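FMN-dependent nitronate monooxygenase (Shewanella oneidensis, PDB 5LSM) probably catalyses the FMN-dependent oxidation of propionate 3-nitronate by molecular oxygen to 3-oxopropanoate, with nitrate, nitrite and hydrogen peroxide as by-products. Local coordinates at residues A171-G176 against P211-G216; D260-T265 against R277-R282. All blocks are in the same frame, centred on the assembly; numbering follows the deposited sequence.

Contact 1: A171-G176 against P211-G216; sequences AIIAQG and PVIAAG. With FMN (flavin mononucleotide), chain I.
A171 starts the pairing with its CB, which lies 4.0 Å from I213 CD1. This is the first step of a parallel strand pair in the TIM barrel of the nitronate monooxygenase family. The next residue, I172, bonds through both its N and its O: its N donates to P211 O, and its O receives I213 N at 2.9 Å. I173 packs on the same face of the sheet as I213 and A215. Its CG2 branch stands anti to the backbone N (CG1 at chi1 -56°) and meets A215 CB at 3.6 Å, while its CG1 lies near I213 CD1. A174 points to the other face, with CB 4.0 Å from V212 CG1. Its N donates to I213 O, and its O takes A215 N from above the carbonyl plane, 38° out of it. Q175 packs CB on A215 CB, then bends at chi2 (147°) toward the cofactor. There Q175 NE2 gives a weak bond of 3.3 Å to FMN O3', and OE1 is held by G184 N, which fixes the turn of the amide. G176 N closes the ladder on A215 O at 2.9 Å. G216 CA then lies 3.6 Å from FMN O5', so both strands end at the ribityl phosphate chain. Strand 150-155 flanks 171-175, and strand 234-237 flanks 212-215. Helix 197-207 packs on A174, V212 and A214, and helix 4-9 meets P211 and I213.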
loop_
_atom_site.group_PDB
_atom_site.type_symbol
_atom_site.label_atom_id
_atom_site.label_comp_id
_atom_site.label_asym_id
_atom_site.label_seq_id
_atom_site.Cartn_x
_atom_site.Cartn_y
_atom_site.Cartn_z
ATOM N N ALA A 171 -21.311 -7.633 -6.089
ATOM C CA ALA A 171 -19.891 -7.882 -5.817
ATOM C C ALA A 171 -19.217 -6.577 -5.427
ATOM O O ALA A 171 -19.701 -5.489 -5.768
ATOM C CB ALA A 171 -19.206 -8.468 -7.042
ATOM N N ILE A 172 -18.055 -6.707 -4.801
ATOM C CA ILE A 172 -17.286 -5.592 -4.285
ATOM C C ILE A 172 -15.942 -5.565 -4.981
ATOM O O ILE A 172 -15.251 -6.580 -5.003
ATOM C CB ILE A 172 -17.018 -5.792 -2.780
ATOM C CG1 ILE A 172 -18.330 -5.775 -2.020
ATOM C CG2 ILE A 172 -16.071 -4.706 -2.226
ATOM C CD1 ILE A 172 -18.165 -6.039 -0.537
ATOM N N ILE A 173 -15.530 -4.403 -5.489
ATOM C CA ILE A 173 -14.159 -4.241 -5.978
ATOM C C ILE A 173 -13.295 -3.689 -4.834
ATOM O O ILE A 173 -13.496 -2.563 -4.384
ATOM C CB ILE A 173 -14.072 -3.276 -7.190
ATOM C CG1 ILE A 173 -14.984 -3.720 -8.342
ATOM C CG2 ILE A 173 -12.641 -3.202 -7.692
ATOM C CD1 ILE A 173 -15.399 -2.579 -9.253
ATOM N N ALA A 174 -12.351 -4.496 -4.358
ATOM C CA ALA A 174 -11.409 -4.057 -3.330
ATOM C C ALA A 174 -10.209 -3.389 -3.975
ATOM O O ALA A 174 -9.331 -4.093 -4.463
ATOM C CB ALA A 174 -10.939 -5.272 -2.534
ATOM N N GLN A 175 -10.167 -2.052 -4.035
ATOM C CA GLN A 175 -8.950 -1.399 -4.606
ATOM C C GLN A 175 -7.963 -0.955 -3.567
ATOM O O GLN A 175 -8.208 -0.015 -2.829
ATOM C CB GLN A 175 -9.215 -0.259 -5.599
ATOM C CG GLN A 175 -10.003 0.872 -5.031
ATOM C CD GLN A 175 -9.643 2.233 -5.604
ATOM O OE1 GLN A 175 -9.906 3.232 -4.972
ATOM N NE2 GLN A 175 -9.082 2.274 -6.800
ATOM N N GLY A 176 -6.828 -1.652 -3.545
ATOM C CA GLY A 176 -5.695 -1.249 -2.759
ATOM C C GLY A 176 -5.139 0.074 -3.219
ATOM O O GLY A 176 -5.326 0.471 -4.364
ATOM N N PRO A 211 -19.011 -11.978 -3.552
ATOM C CA PRO A 211 -17.703 -12.159 -4.195
ATOM C C PRO A 211 -16.870 -10.881 -4.190
ATOM O O PRO A 211 -17.419 -9.785 -4.285
ATOM C CB PRO A 211 -18.069 -12.539 -5.633
ATOM C CG PRO A 211 -19.451 -13.104 -5.532
ATOM C CD PRO A 211 -20.122 -12.312 -4.471
ATOM N N VAL A 212 -15.553 -11.039 -4.158
ATOM C CA VAL A 212 -14.649 -9.917 -4.082
ATOM C C VAL A 212 -13.690 -9.937 -5.262
ATOM O O VAL A 212 -13.086 -10.961 -5.586
ATOM C CB VAL A 212 -13.867 -9.910 -2.752
ATOM C CG1 VAL A 212 -13.022 -8.652 -2.638
ATOM C CG2 VAL A 212 -14.828 -9.999 -1.570
ATOM N N ILE A 213 -13.655 -8.808 -5.955
ATOM C CA ILE A 213 -12.759 -8.558 -7.079
ATOM C C ILE A 213 -11.518 -7.785 -6.612
ATOM O O ILE A 213 -11.622 -6.728 -5.975
ATOM C CB ILE A 213 -13.482 -7.730 -8.168
ATOM C CG1 ILE A 213 -14.727 -8.486 -8.669
ATOM C CG2 ILE A 213 -12.524 -7.421 -9.316
ATOM C CD1 ILE A 213 -15.893 -7.613 -9.084
ATOM N N ALA A 214 -10.347 -8.308 -6.931
ATOM C CA ALA A 214 -9.120 -7.655 -6.533
ATOM C C ALA A 214 -8.703 -6.599 -7.553
ATOM O O ALA A 214 -8.584 -6.884 -8.750
ATOM C CB ALA A 214 -8.020 -8.670 -6.317
ATOM N N ALA A 215 -8.510 -5.377 -7.056
ATOM C CA ALA A 215 -7.945 -4.267 -7.819
ATOM C C ALA A 215 -6.738 -3.632 -7.096
ATOM O O ALA A 215 -6.780 -3.392 -5.884
ATOM C CB ALA A 215 -9.020 -3.219 -8.040
ATOM N N GLY A 216 -5.705 -3.291 -7.863
ATOM C CA GLY A 216 -4.532 -2.579 -7.348
ATOM C C GLY A 216 -3.249 -3.397 -7.479
ATOM O O GLY A 216 -2.918 -4.180 -6.610
HETATM N N1 FMN I . -12.257 3.357 -12.056
HETATM C C2 FMN I . -13.549 3.720 -12.304
HETATM O O2 FMN I . -14.465 3.269 -11.571
HETATM N N3 FMN I . -13.880 4.572 -13.296
HETATM C C4 FMN I . -12.953 5.103 -14.108
HETATM O O4 FMN I . -13.257 5.896 -15.017
HETATM C C4A FMN I . -11.536 4.757 -13.885
HETATM N N5 FMN I . -10.584 5.239 -14.686
HETATM C C5A FMN I . -9.297 4.877 -14.541
HETATM C C6 FMN I . -8.370 5.405 -15.436
HETATM C C7 FMN I . -7.036 5.062 -15.349
HETATM C C7M FMN I . -6.072 5.685 -16.325
HETATM C C8 FMN I . -6.591 4.122 -14.280
HETATM C C8M FMN I . -5.127 3.758 -14.176
HETATM C C9 FMN I . -7.520 3.592 -13.372
HETATM C C9A FMN I . -8.879 3.937 -13.458
HETATM N N10 FMN I . -9.890 3.402 -12.600
HETATM C C10 FMN I . -11.224 3.820 -12.795
HETATM C "C1'" FMN I . -9.585 2.493 -11.480
HETATM C "C2'" FMN I . -9.584 1.039 -11.921
HETATM O "O2'" FMN I . -10.944 0.572 -11.989
HETATM C "C3'" FMN I . -8.781 0.166 -10.947
HETATM O "O3'" FMN I . -9.157 0.476 -9.600
HETATM C "C4'" FMN I . -7.265 0.353 -11.041
HETATM O "O4'" FMN I . -6.804 0.588 -12.377
HETATM C "C5'" FMN I . -6.600 -0.885 -10.461
HETATM O "O5'" FMN I . -5.190 -0.713 -10.337
HETATM P P FMN I . -4.148 -0.960 -11.538
HETATM O O1P FMN I . -4.691 -2.084 -12.392
HETATM O O2P FMN I . -2.881 -1.310 -10.803
HETATM O O3P FMN I . -4.141 0.364 -12.216
#

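Contact 2: D260-T265 against R277-R282; sequences DAAQHT and RGIVNR
The H264 ring carries V280 CG2 over one face, 3.7 Å from the ring centroid and only 6° off the normal. This is a CH-pi contact. It sits where strand 265-268 begins beside the end of strand 276-279, an antiparallel pairing in a small three-stranded sheet. H264 NE2 is hydrogen-bonded to T192 OG1 of the second subunit, so the imidazole also belongs to the dimer contact. The other flat group is the R277 guanidinium, which has T265 at its edge. R277 NH1 donates to T265 OG1 at 3.0 Å, with the hydroxyl 11° out of the guanidinium plane, and R277 NE donates to L177 O. Bonds at NH1 and NE hold the group in this orientation. T265 and I279 form a non-hydrogen-bonded pair. Next to it, V280 N donates to H264 O. The I279 side chain packs against the turn that follows helix 251-258. Its CG2 touches A261 O at 3.5 Å, its CG1 lies 3.8 Å from A262 CA, and its CD1 meets A262 CB. Within this turn H264 N bonds A261 O. In R277 the extended chi1 and chi2 lay CD 3.5 Å from T265 OG1, and the bend at chi3 (-68°) then turns the guanidinium so that NH1 meets the same hydroxyl.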
loop_
_atom_site.group_PDB
_atom_site.type_symbol
_atom_site.label_atom_id
_atom_site.label_comp_id
_atom_site.label_asym_id
_atom_site.label_seq_id
_atom_site.Cartn_x
_atom_site.Cartn_y
_atom_site.Cartn_z
ATOM N N ASP A 260 11.483 5.532 -16.626
ATOM C CA ASP A 260 11.731 5.122 -15.259
ATOM C C ASP A 260 11.114 6.081 -14.229
ATOM O O ASP A 260 10.997 5.741 -13.049
ATOM C CB ASP A 260 13.234 4.885 -15.014
ATOM C CG ASP A 260 14.079 6.129 -15.235
ATOM O OD1 ASP A 260 13.624 7.237 -14.885
ATOM O OD2 ASP A 260 15.226 5.987 -15.715
ATOM N N ALA A 261 10.622 7.228 -14.690
ATOM C CA ALA A 261 9.679 8.035 -13.892
ATOM C C ALA A 261 8.383 7.261 -13.528
ATOM O O ALA A 261 7.799 7.468 -12.465
ATOM C CB ALA A 261 9.329 9.315 -14.642
ATOM N N ALA A 262 7.951 6.361 -14.405
ATOM C CA ALA A 262 6.726 5.614 -14.176
ATOM C C ALA A 262 6.711 4.916 -12.816
ATOM O O ALA A 262 5.655 4.731 -12.240
ATOM C CB ALA A 262 6.515 4.601 -15.285
ATOM N N GLN A 263 7.887 4.534 -12.320
ATOM C CA GLN A 263 8.021 3.857 -11.024
ATOM C C GLN A 263 7.624 4.696 -9.820
ATOM O O GLN A 263 7.235 4.129 -8.799
ATOM C CB GLN A 263 9.448 3.338 -10.820
ATOM C CG GLN A 263 9.797 2.132 -11.694
ATOM C CD GLN A 263 11.298 1.881 -11.773
ATOM O OE1 GLN A 263 11.955 2.289 -12.733
ATOM N NE2 GLN A 263 11.851 1.223 -10.750
ATOM N N HIS A 264 7.750 6.026 -9.911
ATOM C CA HIS A 264 7.380 6.909 -8.796
ATOM C C HIS A 264 6.000 7.540 -9.011
ATOM O O HIS A 264 5.844 8.417 -9.865
ATOM C CB HIS A 264 8.427 8.007 -8.587
ATOM C CG HIS A 264 8.151 8.885 -7.400
ATOM N ND1 HIS A 264 8.747 10.116 -7.229
ATOM C CD2 HIS A 264 7.376 8.687 -6.304
ATOM C CE1 HIS A 264 8.314 10.662 -6.103
ATOM N NE2 HIS A 264 7.493 9.810 -5.515
ATOM N N THR A 265 5.006 7.082 -8.245
ATOM C CA THR A 265 3.656 7.612 -8.346
ATOM C C THR A 265 3.254 8.175 -7.013
ATOM O O THR A 265 3.952 7.971 -6.028
ATOM C CB THR A 265 2.626 6.540 -8.743
ATOM O OG1 THR A 265 2.579 5.519 -7.743
ATOM C CG2 THR A 265 2.974 5.932 -10.068
ATOM N N ARG A 277 -4.109 8.454 -8.184
ATOM C CA ARG A 277 -2.702 8.051 -8.299
ATOM C C ARG A 277 -2.209 8.228 -9.726
ATOM O O ARG A 277 -2.780 7.665 -10.677
ATOM C CB ARG A 277 -2.487 6.596 -7.853
ATOM C CG ARG A 277 -1.025 6.140 -7.911
ATOM C CD ARG A 277 -0.821 4.685 -7.438
ATOM N NE ARG A 277 -1.077 4.551 -6.002
ATOM C CZ ARG A 277 -0.274 4.996 -5.029
ATOM N NH1 ARG A 277 0.904 5.529 -5.308
ATOM N NH2 ARG A 277 -0.655 4.903 -3.772
ATOM N N GLY A 278 -1.119 8.979 -9.871
ATOM C CA GLY A 278 -0.508 9.173 -11.176
ATOM C C GLY A 278 0.991 9.333 -11.093
ATOM O O GLY A 278 1.507 9.685 -10.062
ATOM N N ILE A 279 1.686 9.060 -12.195
ATOM C CA ILE A 279 3.116 9.288 -12.270
ATOM C C ILE A 279 3.438 10.714 -11.817
ATOM O O ILE A 279 2.684 11.638 -12.115
ATOM C CB ILE A 279 3.646 9.051 -13.691
ATOM C CG1 ILE A 279 3.466 7.580 -14.077
ATOM C CG2 ILE A 279 5.125 9.407 -13.763
ATOM C CD1 ILE A 279 3.463 7.337 -15.557
ATOM N N VAL A 280 4.491 10.865 -11.006
ATOM C CA VAL A 280 4.789 12.145 -10.346
ATOM C C VAL A 280 5.388 13.087 -11.370
ATOM O O VAL A 280 6.324 12.713 -12.073
ATOM C CB VAL A 280 5.766 11.981 -9.149
ATOM C CG1 VAL A 280 6.375 13.319 -8.736
ATOM C CG2 VAL A 280 5.055 11.339 -7.960
ATOM N N ASN A 281 4.806 14.284 -11.478
ATOM C CA ASN A 281 5.294 15.306 -12.395
ATOM C C ASN A 281 5.571 16.651 -11.694
ATOM O O ASN A 281 5.474 16.750 -10.463
ATOM C CB ASN A 281 4.347 15.464 -13.603
ATOM C CG ASN A 281 2.888 15.738 -13.215
ATOM O OD1 ASN A 281 2.595 16.370 -12.227
ATOM N ND2 ASN A 281 1.981 15.326 -14.066
ATOM N N ARG A 282 6.015 17.648 -12.463
ATOM C CA ARG A 282 6.436 18.935 -11.905
ATOM C C ARG A 282 5.296 19.562 -11.107
ATOM O O ARG A 282 5.497 20.062 -9.986
ATOM C CB ARG A 282 6.869 19.890 -13.034
ATOM C CG ARG A 282 7.269 21.300 -12.583
ATOM C CD ARG A 282 7.408 22.229 -13.786
ATOM N NE ARG A 282 7.491 23.643 -13.423
ATOM C CZ ARG A 282 7.307 24.651 -14.281
ATOM N NH1 ARG A 282 7.035 24.406 -15.558
ATOM N NH2 ARG A 282 7.353 25.915 -13.855
#

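In the fold
Contact 1 comes first along the chain and is complete before contact 2 opens. Their centres lie 24 Å apart and their nearest atoms about 6 Å, so they do not touch. Contact 1 belongs to the parallel sheet of the barrel, and contact 2 to the separate antiparallel sheet of strands 181-182, 276-279 and 265-268. Strand 181-182 follows soon after 171-175 and so ties the two sheets along the chain. Contact 1 lines the FMN pocket; in contact 2 the R277 side chain is about 7 Å from FMN. The barrel sheet thus supplies pocket residues at its strand ends, while the small sheet reaches from beside the FMN-binding G180 to the subunit interface.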